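Local coordinates for putative Xylose isomerase (Rhodospirillum rubrum, PDB 3QXB), which is probably an isomerase of the xylose isomerase-like TIM-barrel family, and binds two metal ions, with iron and manganese both found in the sites, at residues 180-189 with 217-225; 38-49 with 299-310. All coordinates share one frame; numbering follows the deposited sequence.

Contact 1: 180-189 with 217-225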
ATOM      1  N   VAL A 180      14.322  -7.052  -4.961  1.00 25.07           N
ATOM      2  CA  VAL A 180      14.012  -5.671  -4.651  1.00 25.61           C
ATOM      3  C   VAL A 180      15.267  -4.818  -4.380  1.00 26.46           C
ATOM      4  O   VAL A 180      16.276  -5.353  -3.884  1.00 26.43           O
ATOM      5  CB  VAL A 180      13.128  -5.595  -3.401  1.00 25.42           C
ATOM      6  CG1 VAL A 180      11.745  -6.160  -3.717  1.00 22.41           C
ATOM      7  CG2 VAL A 180      13.799  -6.371  -2.285  1.00 26.92           C
ATOM      8  N   PRO A 181      15.165  -3.488  -4.624  1.00 26.38           N
ATOM      9  CA  PRO A 181      16.323  -2.573  -4.577  1.00 28.33           C
ATOM     10  C   PRO A 181      16.572  -1.998  -3.188  1.00 28.93           C
ATOM     11  O   PRO A 181      16.815  -0.796  -3.054  1.00 30.31           O
ATOM     12  CB  PRO A 181      15.923  -1.452  -5.564  1.00 28.69           C
ATOM     13  CG  PRO A 181      14.423  -1.353  -5.439  1.00 26.71           C
ATOM     14  CD  PRO A 181      13.963  -2.810  -5.182  1.00 25.70           C
ATOM     15  N   LEU A 182      16.513  -2.856  -2.176  1.00 29.46           N
ATOM     16  CA  LEU A 182      16.755  -2.488  -0.788  1.00 29.94           C
ATOM     17  C   LEU A 182      17.800  -3.436  -0.222  1.00 30.67           C
ATOM     18  O   LEU A 182      17.624  -4.639  -0.350  1.00 30.75           O
ATOM     19  CB  LEU A 182      15.471  -2.643   0.014  1.00 29.57           C
ATOM     20  CG  LEU A 182      14.372  -1.564  -0.128  1.00 29.27           C
ATOM     21  CD1 LEU A 182      13.760  -1.595  -1.511  1.00 28.77           C
ATOM     22  CD2 LEU A 182      13.306  -1.802   0.952  1.00 25.49           C
ATOM     23  N   ALA A 183      18.847  -2.912   0.424  1.00 31.45           N
ATOM     24  CA  ALA A 183      19.855  -3.728   1.158  1.00 31.97           C
ATOM     25  C   ALA A 183      19.252  -4.368   2.438  1.00 31.37           C
ATOM     26  O   ALA A 183      19.796  -5.347   2.956  1.00 31.74           O
ATOM     27  CB  ALA A 183      21.075  -2.886   1.529  1.00 32.81           C
ATOM     28  N   THR A 184      18.138  -3.810   2.931  1.00 29.10           N
ATOM     29  CA  THR A 184      17.422  -4.334   4.105  1.00 28.18           C
ATOM     30  C   THR A 184      16.454  -5.530   3.782  1.00 27.04           C
ATOM     31  O   THR A 184      15.742  -5.989   4.634  1.00 26.65           O
ATOM     32  CB  THR A 184      16.611  -3.215   4.764  1.00 27.99           C
ATOM     33  OG1 THR A 184      15.692  -2.684   3.794  1.00 24.41           O
ATOM     34  CG2 THR A 184      17.547  -2.103   5.322  1.00 29.80           C
ATOM     35  N   GLU A 185      16.421  -5.983   2.539  1.00 26.91           N
ATOM     36  CA  GLU A 185      15.574  -7.089   2.114  1.00 26.60           C
ATOM     37  C   GLU A 185      16.462  -8.069   1.342  1.00 27.23           C
ATOM     38  O   GLU A 185      17.610  -7.766   1.017  1.00 27.64           O
ATOM     39  CB  GLU A 185      14.385  -6.583   1.281  1.00 26.29           C
ATOM     40  CG  GLU A 185      13.601  -5.461   2.034  1.00 26.23           C
ATOM     41  CD  GLU A 185      12.218  -5.136   1.463  1.00 26.25           C
ATOM     42  OE1 GLU A 185      11.962  -5.474   0.300  1.00 28.97           O
ATOM     43  OE2 GLU A 185      11.394  -4.521   2.177  1.00 30.19           O
ATOM     44  N   PHE A 186      15.959  -9.266   1.146  1.00 26.53           N
ATOM     45  CA  PHE A 186      16.682 -10.278   0.398  1.00 26.72           C
ATOM     46  C   PHE A 186      15.649 -11.032  -0.380  1.00 25.51           C
ATOM     47  O   PHE A 186      14.598 -11.311   0.172  1.00 25.16           O
ATOM     48  CB  PHE A 186      17.358 -11.231   1.362  1.00 27.58           C
ATOM     49  CG  PHE A 186      18.095 -12.368   0.699  1.00 26.26           C
ATOM     50  CD1 PHE A 186      17.460 -13.568   0.439  1.00 27.15           C
ATOM     51  CD2 PHE A 186      19.433 -12.245   0.383  1.00 29.07           C
ATOM     52  CE1 PHE A 186      18.150 -14.648  -0.152  1.00 28.41           C
ATOM     53  CE2 PHE A 186      20.135 -13.302  -0.191  1.00 30.40           C
ATOM     54  CZ  PHE A 186      19.494 -14.508  -0.469  1.00 28.83           C
ATOM     55  N   PRO A 187      15.930 -11.390  -1.647  1.00 24.70           N
ATOM     56  CA  PRO A 187      17.096 -11.050  -2.462  1.00 25.20           C
ATOM     57  C   PRO A 187      17.013  -9.634  -3.035  1.00 25.58           C
ATOM     58  O   PRO A 187      15.942  -9.154  -3.409  1.00 25.10           O
ATOM     59  CB  PRO A 187      17.047 -12.090  -3.582  1.00 25.40           C
ATOM     60  CG  PRO A 187      15.593 -12.392  -3.731  1.00 22.85           C
ATOM     61  CD  PRO A 187      15.002 -12.285  -2.368  1.00 24.02           C
ATOM     62  N   SER A 188      18.155  -8.973  -3.085  1.00 26.91           N
ATOM     63  CA  SER A 188      18.263  -7.653  -3.604  1.00 27.40           C
ATOM     64  C   SER A 188      19.069  -7.669  -4.883  1.00 27.69           C
ATOM     65  O   SER A 188      18.563  -7.332  -5.950  1.00 28.29           O
ATOM     66  CB  SER A 188      18.936  -6.776  -2.540  1.00 28.40           C
ATOM     67  OG  SER A 188      19.079  -5.437  -3.001  1.00 32.35           O
ATOM     68  N   SER A 189      20.341  -8.054  -4.773  1.00 28.68           N
ATOM     69  CA  SER A 189      21.247  -8.135  -5.935  1.00 28.76           C
ATOM     70  C   SER A 189      21.019  -9.392  -6.753  1.00 29.01           C
ATOM     71  O   SER A 189      20.384 -10.342  -6.294  1.00 28.51           O
ATOM     72  CB  SER A 189      22.706  -8.120  -5.478  1.00 29.77           C
ATOM     73  OG  SER A 189      22.968  -9.239  -4.648  1.00 27.77           O
ATOM     74  N   ALA A 217      16.235  -3.759 -10.817  1.00 28.87           N
ATOM     75  CA  ALA A 217      17.588  -4.078 -11.280  1.00 31.09           C
ATOM     76  C   ALA A 217      18.360  -2.806 -11.642  1.00 32.16           C
ATOM     77  O   ALA A 217      19.582  -2.731 -11.463  1.00 32.73           O
ATOM     78  CB  ALA A 217      17.539  -5.025 -12.485  1.00 31.06           C
ATOM     79  N   LEU A 218      17.656  -1.815 -12.174  1.00 32.74           N
ATOM     80  CA  LEU A 218      18.315  -0.599 -12.708  1.00 34.17           C
ATOM     81  C   LEU A 218      18.440   0.520 -11.677  1.00 34.76           C
ATOM     82  O   LEU A 218      18.826   1.630 -12.007  1.00 36.22           O
ATOM     83  CB  LEU A 218      17.590  -0.094 -13.971  1.00 33.85           C
ATOM     84  CG  LEU A 218      17.618  -1.067 -15.174  1.00 35.78           C
ATOM     85  CD1 LEU A 218      16.966  -0.457 -16.422  1.00 35.17           C
ATOM     86  CD2 LEU A 218      19.003  -1.491 -15.497  1.00 39.19           C
ATOM     87  N   PHE A 219      18.108   0.230 -10.426  1.00 34.50           N
ATOM     88  CA  PHE A 219      18.252   1.197  -9.353  1.00 34.38           C
ATOM     89  C   PHE A 219      19.748   1.500  -9.059  1.00 37.17           C
ATOM     90  O   PHE A 219      20.427   0.727  -8.361  1.00 36.50           O
ATOM     91  CB  PHE A 219      17.547   0.658  -8.113  1.00 32.80           C
ATOM     92  CG  PHE A 219      17.539   1.608  -6.959  1.00 30.92           C
ATOM     93  CD1 PHE A 219      16.785   2.763  -6.998  1.00 32.23           C
ATOM     94  CD2 PHE A 219      18.250   1.334  -5.822  1.00 31.27           C
ATOM     95  CE1 PHE A 219      16.792   3.632  -5.945  1.00 30.53           C
ATOM     96  CE2 PHE A 219      18.227   2.195  -4.767  1.00 32.27           C
ATOM     97  CZ  PHE A 219      17.523   3.344  -4.836  1.00 30.54           C
ATOM     98  N   GLU A 220      20.227   2.628  -9.585  1.00 39.21           N
ATOM     99  CA  GLU A 220      21.636   3.043  -9.488  1.00 42.10           C
ATOM    100  C   GLU A 220      22.220   3.244  -8.077  1.00 42.38           C
ATOM    101  O   GLU A 220      23.301   2.732  -7.792  1.00 43.04           O
ATOM    102  CB  GLU A 220      21.865   4.305 -10.325  1.00 43.89           C
ATOM    103  CG  GLU A 220      22.265   4.013 -11.765  1.00 48.17           C
ATOM    104  CD  GLU A 220      22.140   5.238 -12.670  1.00 52.00           C
ATOM    105  OE1 GLU A 220      22.758   6.277 -12.346  1.00 55.11           O
ATOM    106  OE2 GLU A 220      21.411   5.160 -13.694  1.00 52.69           O
ATOM    107  N   PRO A 221      21.523   3.976  -7.183  1.00 41.93           N
ATOM    108  CA  PRO A 221      22.134   4.247  -5.870  1.00 42.22           C
ATOM    109  C   PRO A 221      22.582   3.009  -5.074  1.00 41.79           C
ATOM    110  O   PRO A 221      23.487   3.115  -4.263  1.00 41.76           O
ATOM    111  CB  PRO A 221      21.031   4.991  -5.108  1.00 41.12           C
ATOM    112  CG  PRO A 221      20.257   5.679  -6.171  1.00 41.59           C
ATOM    113  CD  PRO A 221      20.248   4.688  -7.335  1.00 41.43           C
ATOM    114  N   LEU A 222      21.934   1.865  -5.282  1.00 40.87           N
ATOM    115  CA  LEU A 222      22.348   0.631  -4.622  1.00 40.50           C
ATOM    116  C   LEU A 222      23.318  -0.165  -5.496  1.00 41.45           C
ATOM    117  O   LEU A 222      24.360  -0.596  -5.003  1.00 42.59           O
ATOM    118  CB  LEU A 222      21.135  -0.228  -4.221  1.00 38.66           C
ATOM    119  CG  LEU A 222      21.436  -1.453  -3.362  1.00 38.71           C
ATOM    120  CD1 LEU A 222      22.264  -1.080  -2.115  1.00 37.57           C
ATOM    121  CD2 LEU A 222      20.108  -2.133  -2.987  1.00 34.47           C
ATOM    122  N   PHE A 223      22.988  -0.354  -6.775  1.00 41.61           N
ATOM    123  CA  PHE A 223      23.739  -1.296  -7.622  1.00 42.91           C
ATOM    124  C   PHE A 223      24.882  -0.702  -8.476  1.00 44.91           C
ATOM    125  O   PHE A 223      25.653  -1.464  -9.059  1.00 45.97           O
ATOM    126  CB  PHE A 223      22.779  -2.136  -8.490  1.00 41.85           C
ATOM    127  CG  PHE A 223      21.752  -2.867  -7.691  1.00 38.05           C
ATOM    128  CD1 PHE A 223      22.141  -3.790  -6.732  1.00 35.03           C
ATOM    129  CD2 PHE A 223      20.391  -2.601  -7.862  1.00 36.09           C
ATOM    130  CE1 PHE A 223      21.197  -4.465  -5.973  1.00 35.16           C
ATOM    131  CE2 PHE A 223      19.440  -3.263  -7.089  1.00 35.17           C
ATOM    132  CZ  PHE A 223      19.841  -4.191  -6.143  1.00 33.95           C
ATOM    133  N   GLY A 224      24.981   0.628  -8.554  1.00 46.35           N
ATOM    134  CA  GLY A 224      26.107   1.302  -9.231  1.00 47.93           C
ATOM    135  C   GLY A 224      26.250   0.786 -10.648  1.00 48.92           C
ATOM    136  O   GLY A 224      25.270   0.802 -11.404  1.00 49.20           O
ATOM    137  N   PRO A 225      27.444   0.267 -11.005  1.00 50.36           N
ATOM    138  CA  PRO A 225      27.647  -0.219 -12.372  1.00 51.07           C
ATOM    139  C   PRO A 225      27.000  -1.595 -12.658  1.00 50.13           C
ATOM    140  O   PRO A 225      26.917  -2.002 -13.816  1.00 50.95           O
ATOM    141  CB  PRO A 225      29.177  -0.274 -12.488  1.00 52.73           C
ATOM    142  CG  PRO A 225      29.651  -0.590 -11.087  1.00 52.45           C
ATOM    143  CD  PRO A 225      28.648   0.085 -10.164  1.00 51.38           C
TER
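Ser-188 OG sits between two backbone carbonyls of its own loop, 2.9 Å from Val-180 O and 3.1 Å from Leu-182 O, and its single proton can serve either. The same hydroxyl also meets carbon from across the interface: Leu-222 CD2 and Phe-223 CZ each approach Ser-188 OG to 3.5 Å. With OG swung anti to the backbone N (chi1 180°), the serine closes the neck of the 180-189 loop while its oxygen faces these apolar groups. No hydrogen bond joins the two segments; packing does the work. Phe-223 brings its CZ and CE1 to Ser-188 and Ser-189, with Val-180 O near the plane of the ring at its edge, and Leu-222 CD2 lies 3.5 Å from Pro-181 C. The setting is the loop region of a TIM barrel, where the segments following the neighbouring strands 174-177 and 208-213 meet beside the metal centre. Pro-181, the middle residue of an inverse gamma turn, lies with its side chain about 4 Å from that of His-216, a metal ligand. Its CB packs obliquely on the Phe-219 ring, 3.6 Å from Phe-219 CD2, while Glu-292 of the second subunit packs on Phe-219.

Contact 2: 38-49 with 299-310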
ATOM      1  N   ARG A  38     -15.927  -5.213 -17.190  1.00 27.12           N
ATOM      2  CA  ARG A  38     -15.429  -3.902 -17.677  1.00 28.28           C
ATOM      3  C   ARG A  38     -13.900  -3.938 -17.677  1.00 25.93           C
ATOM      4  O   ARG A  38     -13.281  -3.441 -18.616  1.00 26.10           O
ATOM      5  CB  ARG A  38     -15.938  -2.721 -16.805  1.00 29.27           C
ATOM      6  CG  ARG A  38     -15.017  -1.409 -16.731  1.00 35.35           C
ATOM      7  CD  ARG A  38     -15.334  -0.215 -17.724  1.00 42.76           C
ATOM      8  NE  ARG A  38     -14.313   0.022 -18.782  1.00 51.70           N
ATOM      9  CZ  ARG A  38     -13.991   1.214 -19.338  1.00 54.65           C
ATOM     10  NH1 ARG A  38     -14.567   2.356 -18.938  1.00 56.47           N
ATOM     11  NH2 ARG A  38     -13.053   1.279 -20.290  1.00 55.33           N
ATOM     12  N   LEU A  39     -13.305  -4.526 -16.635  1.00 23.69           N
ATOM     13  CA  LEU A  39     -11.823  -4.617 -16.536  1.00 23.03           C
ATOM     14  C   LEU A  39     -11.264  -5.473 -17.661  1.00 23.22           C
ATOM     15  O   LEU A  39     -10.340  -5.065 -18.371  1.00 23.58           O
ATOM     16  CB  LEU A  39     -11.334  -5.130 -15.166  1.00 21.85           C
ATOM     17  CG  LEU A  39      -9.828  -5.022 -14.841  1.00 21.41           C
ATOM     18  CD1 LEU A  39      -9.220  -3.655 -15.166  1.00 19.66           C
ATOM     19  CD2 LEU A  39      -9.492  -5.387 -13.405  1.00 20.40           C
ATOM     20  N   ALA A  40     -11.845  -6.650 -17.833  1.00 23.18           N
ATOM     21  CA  ALA A  40     -11.486  -7.566 -18.934  1.00 23.62           C
ATOM     22  C   ALA A  40     -11.604  -6.890 -20.298  1.00 23.91           C
ATOM     23  O   ALA A  40     -10.753  -7.060 -21.137  1.00 25.44           O
ATOM     24  CB  ALA A  40     -12.351  -8.841 -18.879  1.00 22.66           C
ATOM     25  N   GLY A  41     -12.657  -6.123 -20.514  1.00 24.74           N
ATOM     26  CA  GLY A  41     -12.870  -5.443 -21.792  1.00 25.41           C
ATOM     27  C   GLY A  41     -11.878  -4.308 -22.023  1.00 25.89           C
ATOM     28  O   GLY A  41     -11.429  -4.075 -23.122  1.00 27.63           O
ATOM     29  N   LEU A  42     -11.538  -3.609 -20.967  1.00 26.13           N
ATOM     30  CA  LEU A  42     -10.510  -2.585 -20.980  1.00 26.72           C
ATOM     31  C   LEU A  42      -9.135  -3.147 -21.374  1.00 26.44           C
ATOM     32  O   LEU A  42      -8.437  -2.543 -22.163  1.00 27.93           O
ATOM     33  CB  LEU A  42     -10.425  -1.966 -19.600  1.00 25.37           C
ATOM     34  CG  LEU A  42      -9.593  -0.710 -19.399  1.00 27.67           C
ATOM     35  CD1 LEU A  42      -9.982  -0.069 -18.082  1.00 23.18           C
ATOM     36  CD2 LEU A  42      -8.118  -0.972 -19.436  1.00 26.19           C
ATOM     37  N   VAL A  43      -8.734  -4.283 -20.809  1.00 25.39           N
ATOM     38  CA  VAL A  43      -7.449  -4.853 -21.170  1.00 24.54           C
ATOM     39  C   VAL A  43      -7.497  -5.338 -22.630  1.00 25.49           C
ATOM     40  O   VAL A  43      -6.535  -5.159 -23.396  1.00 24.22           O
ATOM     41  CB  VAL A  43      -7.063  -5.985 -20.228  1.00 24.19           C
ATOM     42  CG1 VAL A  43      -5.868  -6.761 -20.779  1.00 23.67           C
ATOM     43  CG2 VAL A  43      -6.775  -5.409 -18.807  1.00 22.65           C
ATOM     44  N   ARG A  44      -8.610  -5.945 -23.016  1.00 25.80           N
ATOM     45  CA  ARG A  44      -8.725  -6.496 -24.376  1.00 27.28           C
ATOM     46  C   ARG A  44      -8.871  -5.439 -25.456  1.00 29.14           C
ATOM     47  O   ARG A  44      -8.280  -5.567 -26.525  1.00 30.20           O
ATOM     48  CB  ARG A  44      -9.948  -7.410 -24.509  1.00 27.31           C
ATOM     49  CG  ARG A  44     -10.033  -8.106 -25.884  1.00 30.80           C
ATOM     50  CD  ARG A  44     -11.332  -8.893 -26.037  1.00 35.07           C
ATOM     51  NE  ARG A  44     -12.452  -7.973 -26.007  1.00 40.42           N
ATOM     52  CZ  ARG A  44     -13.684  -8.255 -25.583  1.00 43.77           C
ATOM     53  NH1 ARG A  44     -14.008  -9.470 -25.136  1.00 47.40           N
ATOM     54  NH2 ARG A  44     -14.605  -7.299 -25.608  1.00 44.11           N
ATOM     55  N   ASP A  45      -9.731  -4.464 -25.205  1.00 29.94           N
ATOM     56  CA  ASP A  45     -10.152  -3.536 -26.245  1.00 32.48           C
ATOM     57  C   ASP A  45      -9.369  -2.236 -26.180  1.00 32.69           C
ATOM     58  O   ASP A  45      -8.936  -1.712 -27.205  1.00 34.66           O
ATOM     59  CB  ASP A  45     -11.661  -3.251 -26.149  1.00 33.00           C
ATOM     60  CG  ASP A  45     -12.522  -4.512 -26.351  1.00 34.65           C
ATOM     61  OD1 ASP A  45     -12.142  -5.406 -27.159  1.00 34.50           O
ATOM     62  OD2 ASP A  45     -13.583  -4.594 -25.689  1.00 38.19           O
ATOM     63  N   ASP A  46      -9.187  -1.705 -24.981  1.00 31.33           N
ATOM     64  CA  ASP A  46      -8.463  -0.458 -24.828  1.00 31.16           C
ATOM     65  C   ASP A  46      -6.944  -0.606 -24.834  1.00 29.59           C
ATOM     66  O   ASP A  46      -6.278   0.187 -25.493  1.00 29.47           O
ATOM     67  CB  ASP A  46      -8.928   0.271 -23.578  1.00 30.66           C
ATOM     68  CG  ASP A  46     -10.379   0.653 -23.648  1.00 35.25           C
ATOM     69  OD1 ASP A  46     -10.884   0.819 -24.763  1.00 41.86           O
ATOM     70  OD2 ASP A  46     -11.020   0.804 -22.589  1.00 41.78           O
ATOM     71  N   LEU A  47      -6.398  -1.598 -24.111  1.00 27.52           N
ATOM     72  CA  LEU A  47      -4.958  -1.844 -24.142  1.00 26.47           C
ATOM     73  C   LEU A  47      -4.543  -2.815 -25.246  1.00 27.45           C
ATOM     74  O   LEU A  47      -3.378  -2.830 -25.600  1.00 26.94           O
ATOM     75  CB  LEU A  47      -4.448  -2.391 -22.821  1.00 25.67           C
ATOM     76  CG  LEU A  47      -4.861  -1.599 -21.582  1.00 23.20           C
ATOM     77  CD1 LEU A  47      -4.209  -2.257 -20.378  1.00 23.01           C
ATOM     78  CD2 LEU A  47      -4.490  -0.156 -21.737  1.00 21.71           C
ATOM     79  N   GLY A  48      -5.476  -3.608 -25.777  1.00 27.44           N
ATOM     80  CA  GLY A  48      -5.148  -4.547 -26.881  1.00 28.84           C
ATOM     81  C   GLY A  48      -4.132  -5.603 -26.445  1.00 28.92           C
ATOM     82  O   GLY A  48      -3.254  -5.945 -27.183  1.00 28.07           O
ATOM     83  N   LEU A  49      -4.261  -6.118 -25.218  1.00 28.67           N
ATOM     84  CA  LEU A  49      -3.306  -7.115 -24.684  1.00 29.17           C
ATOM     85  C   LEU A  49      -4.012  -8.426 -24.328  1.00 29.59           C
ATOM     86  O   LEU A  49      -5.237  -8.507 -24.240  1.00 29.65           O
ATOM     87  CB  LEU A  49      -2.600  -6.549 -23.438  1.00 28.70           C
ATOM     88  CG  LEU A  49      -1.655  -5.385 -23.725  1.00 29.31           C
ATOM     89  CD1 LEU A  49      -1.178  -4.749 -22.428  1.00 24.65           C
ATOM     90  CD2 LEU A  49      -0.473  -5.895 -24.533  1.00 28.38           C
ATOM     91  N   LEU A 299      -6.388   6.058 -17.638  1.00 26.18           N
ATOM     92  CA  LEU A 299      -6.763   5.239 -18.801  1.00 25.32           C
ATOM     93  C   LEU A 299      -6.099   5.758 -20.071  1.00 25.82           C
ATOM     94  O   LEU A 299      -5.485   4.973 -20.803  1.00 25.07           O
ATOM     95  CB  LEU A 299      -8.286   5.184 -18.987  1.00 24.75           C
ATOM     96  CG  LEU A 299      -8.744   4.233 -20.119  1.00 26.27           C
ATOM     97  CD1 LEU A 299      -8.155   2.859 -19.910  1.00 25.37           C
ATOM     98  CD2 LEU A 299     -10.280   4.175 -20.207  1.00 26.63           C
ATOM     99  N   ALA A 300      -6.195   7.068 -20.319  1.00 25.91           N
ATOM    100  CA  ALA A 300      -5.571   7.638 -21.521  1.00 27.66           C
ATOM    101  C   ALA A 300      -4.081   7.380 -21.558  1.00 27.03           C
ATOM    102  O   ALA A 300      -3.524   7.085 -22.594  1.00 28.11           O
ATOM    103  CB  ALA A 300      -5.860   9.179 -21.664  1.00 27.41           C
ATOM    104  N   ASP A 301      -3.431   7.533 -20.420  1.00 27.04           N
ATOM    105  CA  ASP A 301      -1.978   7.364 -20.352  1.00 27.70           C
ATOM    106  C   ASP A 301      -1.542   5.928 -20.544  1.00 27.38           C
ATOM    107  O   ASP A 301      -0.546   5.663 -21.266  1.00 28.12           O
ATOM    108  CB  ASP A 301      -1.467   7.875 -19.014  1.00 27.34           C
ATOM    109  CG  ASP A 301       0.021   7.879 -18.951  1.00 29.54           C
ATOM    110  OD1 ASP A 301       0.616   8.808 -19.524  1.00 33.40           O
ATOM    111  OD2 ASP A 301       0.588   6.946 -18.369  1.00 29.97           O
HETATM  112  N   MSE A 302      -2.281   4.996 -19.923  1.00 25.83           N
HETATM  113  CA  MSE A 302      -2.039   3.565 -20.094  1.00 24.78           C
HETATM  114  C   MSE A 302      -2.138   3.112 -21.544  1.00 25.21           C
HETATM  115  O   MSE A 302      -1.316   2.337 -21.992  1.00 24.10           O
HETATM  116  CB  MSE A 302      -3.017   2.722 -19.281  1.00 24.38           C
HETATM  117  CG  MSE A 302      -2.590   2.478 -17.863  1.00 23.84           C
HETATM  118 SE   MSE A 302      -0.962   1.554 -17.567  0.75 16.29          SE
HETATM  119  CE  MSE A 302      -1.288  -0.070 -18.556  1.00 25.11           C
ATOM    120  N   ILE A 303      -3.165   3.584 -22.252  1.00 25.68           N
ATOM    121  CA  ILE A 303      -3.339   3.297 -23.692  1.00 25.64           C
ATOM    122  C   ILE A 303      -2.161   3.831 -24.493  1.00 27.04           C
ATOM    123  O   ILE A 303      -1.612   3.105 -25.350  1.00 27.92           O
ATOM    124  CB  ILE A 303      -4.646   3.909 -24.239  1.00 26.34           C
ATOM    125  CG1 ILE A 303      -5.863   3.257 -23.598  1.00 23.58           C
ATOM    126  CG2 ILE A 303      -4.783   3.761 -25.769  1.00 24.41           C
ATOM    127  CD1 ILE A 303      -7.141   4.028 -23.828  1.00 26.74           C
ATOM    128  N   ALA A 304      -1.751   5.073 -24.227  1.00 26.54           N
ATOM    129  CA  ALA A 304      -0.638   5.662 -24.978  1.00 27.30           C
ATOM    130  C   ALA A 304       0.635   4.905 -24.607  1.00 27.79           C
ATOM    131  O   ALA A 304       1.489   4.698 -25.435  1.00 25.93           O
ATOM    132  CB  ALA A 304      -0.499   7.156 -24.712  1.00 27.04           C
ATOM    133  N   SER A 305       0.734   4.453 -23.357  1.00 26.93           N
ATOM    134  CA  SER A 305       1.908   3.693 -22.919  1.00 27.87           C
ATOM    135  C   SER A 305       2.032   2.318 -23.607  1.00 27.77           C
ATOM    136  O   SER A 305       3.118   1.952 -24.142  1.00 29.64           O
ATOM    137  CB  SER A 305       1.887   3.581 -21.386  1.00 26.78           C
ATOM    138  OG  SER A 305       2.949   2.775 -20.929  1.00 29.33           O
ATOM    139  N   VAL A 306       0.927   1.586 -23.691  1.00 27.09           N
ATOM    140  CA  VAL A 306       0.908   0.316 -24.422  1.00 28.59           C
ATOM    141  C   VAL A 306       1.174   0.526 -25.955  1.00 30.22           C
ATOM    142  O   VAL A 306       1.893  -0.260 -26.591  1.00 30.73           O
ATOM    143  CB  VAL A 306      -0.395  -0.497 -24.160  1.00 27.74           C
ATOM    144  CG1 VAL A 306      -0.379  -1.780 -24.922  1.00 29.13           C
ATOM    145  CG2 VAL A 306      -0.531  -0.818 -22.669  1.00 27.63           C
ATOM    146  N   LYS A 307       0.621   1.578 -26.545  1.00 30.83           N
ATOM    147  CA  LYS A 307       0.959   1.918 -27.943  1.00 33.06           C
ATOM    148  C   LYS A 307       2.460   2.144 -28.118  1.00 33.64           C
ATOM    149  O   LYS A 307       3.024   1.678 -29.091  1.00 34.15           O
ATOM    150  CB  LYS A 307       0.192   3.133 -28.460  1.00 33.98           C
ATOM    151  CG  LYS A 307      -1.154   2.825 -29.109  1.00 37.47           C
ATOM    152  CD  LYS A 307      -1.774   4.103 -29.760  1.00 41.48           C
ATOM    153  CE  LYS A 307      -3.281   4.193 -29.456  1.00 42.61           C
ATOM    154  N   ALA A 308       3.092   2.824 -27.154  1.00 32.84           N
ATOM    155  CA  ALA A 308       4.528   3.103 -27.207  1.00 32.72           C
ATOM    156  C   ALA A 308       5.310   1.797 -27.167  1.00 32.90           C
ATOM    157  O   ALA A 308       6.245   1.615 -27.940  1.00 32.47           O
ATOM    158  CB  ALA A 308       4.956   4.024 -26.045  1.00 31.98           C
ATOM    159  N   LEU A 309       4.912   0.881 -26.286  1.00 31.82           N
ATOM    160  CA  LEU A 309       5.579  -0.428 -26.164  1.00 31.77           C
ATOM    161  C   LEU A 309       5.424  -1.256 -27.441  1.00 32.97           C
ATOM    162  O   LEU A 309       6.397  -1.846 -27.956  1.00 33.85           O
ATOM    163  CB  LEU A 309       5.039  -1.206 -24.963  1.00 30.06           C
ATOM    164  CG  LEU A 309       5.501  -0.794 -23.566  1.00 29.75           C
ATOM    165  CD1 LEU A 309       4.589  -1.425 -22.487  1.00 26.53           C
ATOM    166  CD2 LEU A 309       6.982  -1.128 -23.342  1.00 27.30           C
ATOM    167  N   LYS A 310       4.210  -1.289 -27.982  1.00 33.66           N
ATOM    168  CA  LYS A 310       3.979  -2.025 -29.254  1.00 34.61           C
ATOM    169  C   LYS A 310       4.724  -1.446 -30.463  1.00 37.06           C
ATOM    170  O   LYS A 310       4.950  -2.166 -31.433  1.00 37.09           O
ATOM    171  CB  LYS A 310       2.483  -2.097 -29.571  1.00 34.98           C
ATOM    172  CG  LYS A 310       1.710  -3.057 -28.657  1.00 34.88           C
ATOM    173  CD  LYS A 310       0.225  -2.858 -28.811  1.00 36.65           C
ATOM    174  CE  LYS A 310      -0.569  -4.043 -28.305  1.00 36.28           C
ATOM    175  NZ  LYS A 310      -1.987  -3.846 -28.727  1.00 36.43           N
TER
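Val-306 faces Leu-47 and Leu-49, and each atom of its side chain has a partner there. CB lies 4.1 Å from Leu-47 O. The CG1 branch, set anti to the backbone N by a chi1 of 180°, presses closer to that carbonyl: Val-306 CG1 is 3.2 Å from Leu-47 O, a tight approach for a methyl. CG1 also meets the tip of Leu-49, whose CD1 comes to both valine methyls, so that the two side chains reach toward each other tip to tip. CG2, the other branch, adds Leu-47 CD2, at 4.1 Å from Val-306 CG2.

Leu-47 continues this apolar seam, its CD2 resting over the backbone between Met-302, present as selenomethionine, and Ile-303. Further along, Leu-299 forks: CD1 slides past Leu-42, 3.9 Å from Leu-42 CD2, while CD2 lies beside Arg-38 NH2 and Asp-46 OD2, which form a salt bridge within their own segment, 3.1 Å between the two atoms, the carboxylate oxygen in the guanidinium plane at its edge.

At the opposite end Lys-310 supplies the one hydrogen bond between the segments. Its extended chain delivers NZ to Gly-48 O at 2.9 Å, from above the carbonyl plane and with a C=O...N angle of 116°. Gly-48 has a positive phi, where the chain leaves helical conformation after a wider pi-type turn at 42-46.

The two helical segments run in broadly the same direction, inclined at 40°, with axes 11.2 Å apart at closest approach. Leu-49 and Lys-310 both also touch strand 22-25. Since helix 36-46 follows the first strand and helix 295-310 the last, their packing side by side is the closure of the outer helical layer of a TIM barrel.

How the contacts relate
Both contacts join parts of the chain that follow neighbouring strands of one barrel: strands 174-177 and 208-213 for contact 1, and the last and first strands for contact 2. No element is shared, and their centres lie about 30 Å apart. Both are only partly buried. Contact 1 links loop to loop and short helix beside the metal ions, within reach of the second subunit; contact 2 packs helix on helix in the outer layer, untouched by the other chain. Their chemistry differs accordingly. In contact 1 two aromatic rings and a leucine pack against a proline, loop backbone and a serine hydroxyl, whereas aliphatic side chains fill contact 2, flanked by a lysine hydrogen bond between the segments and a salt bridge within one.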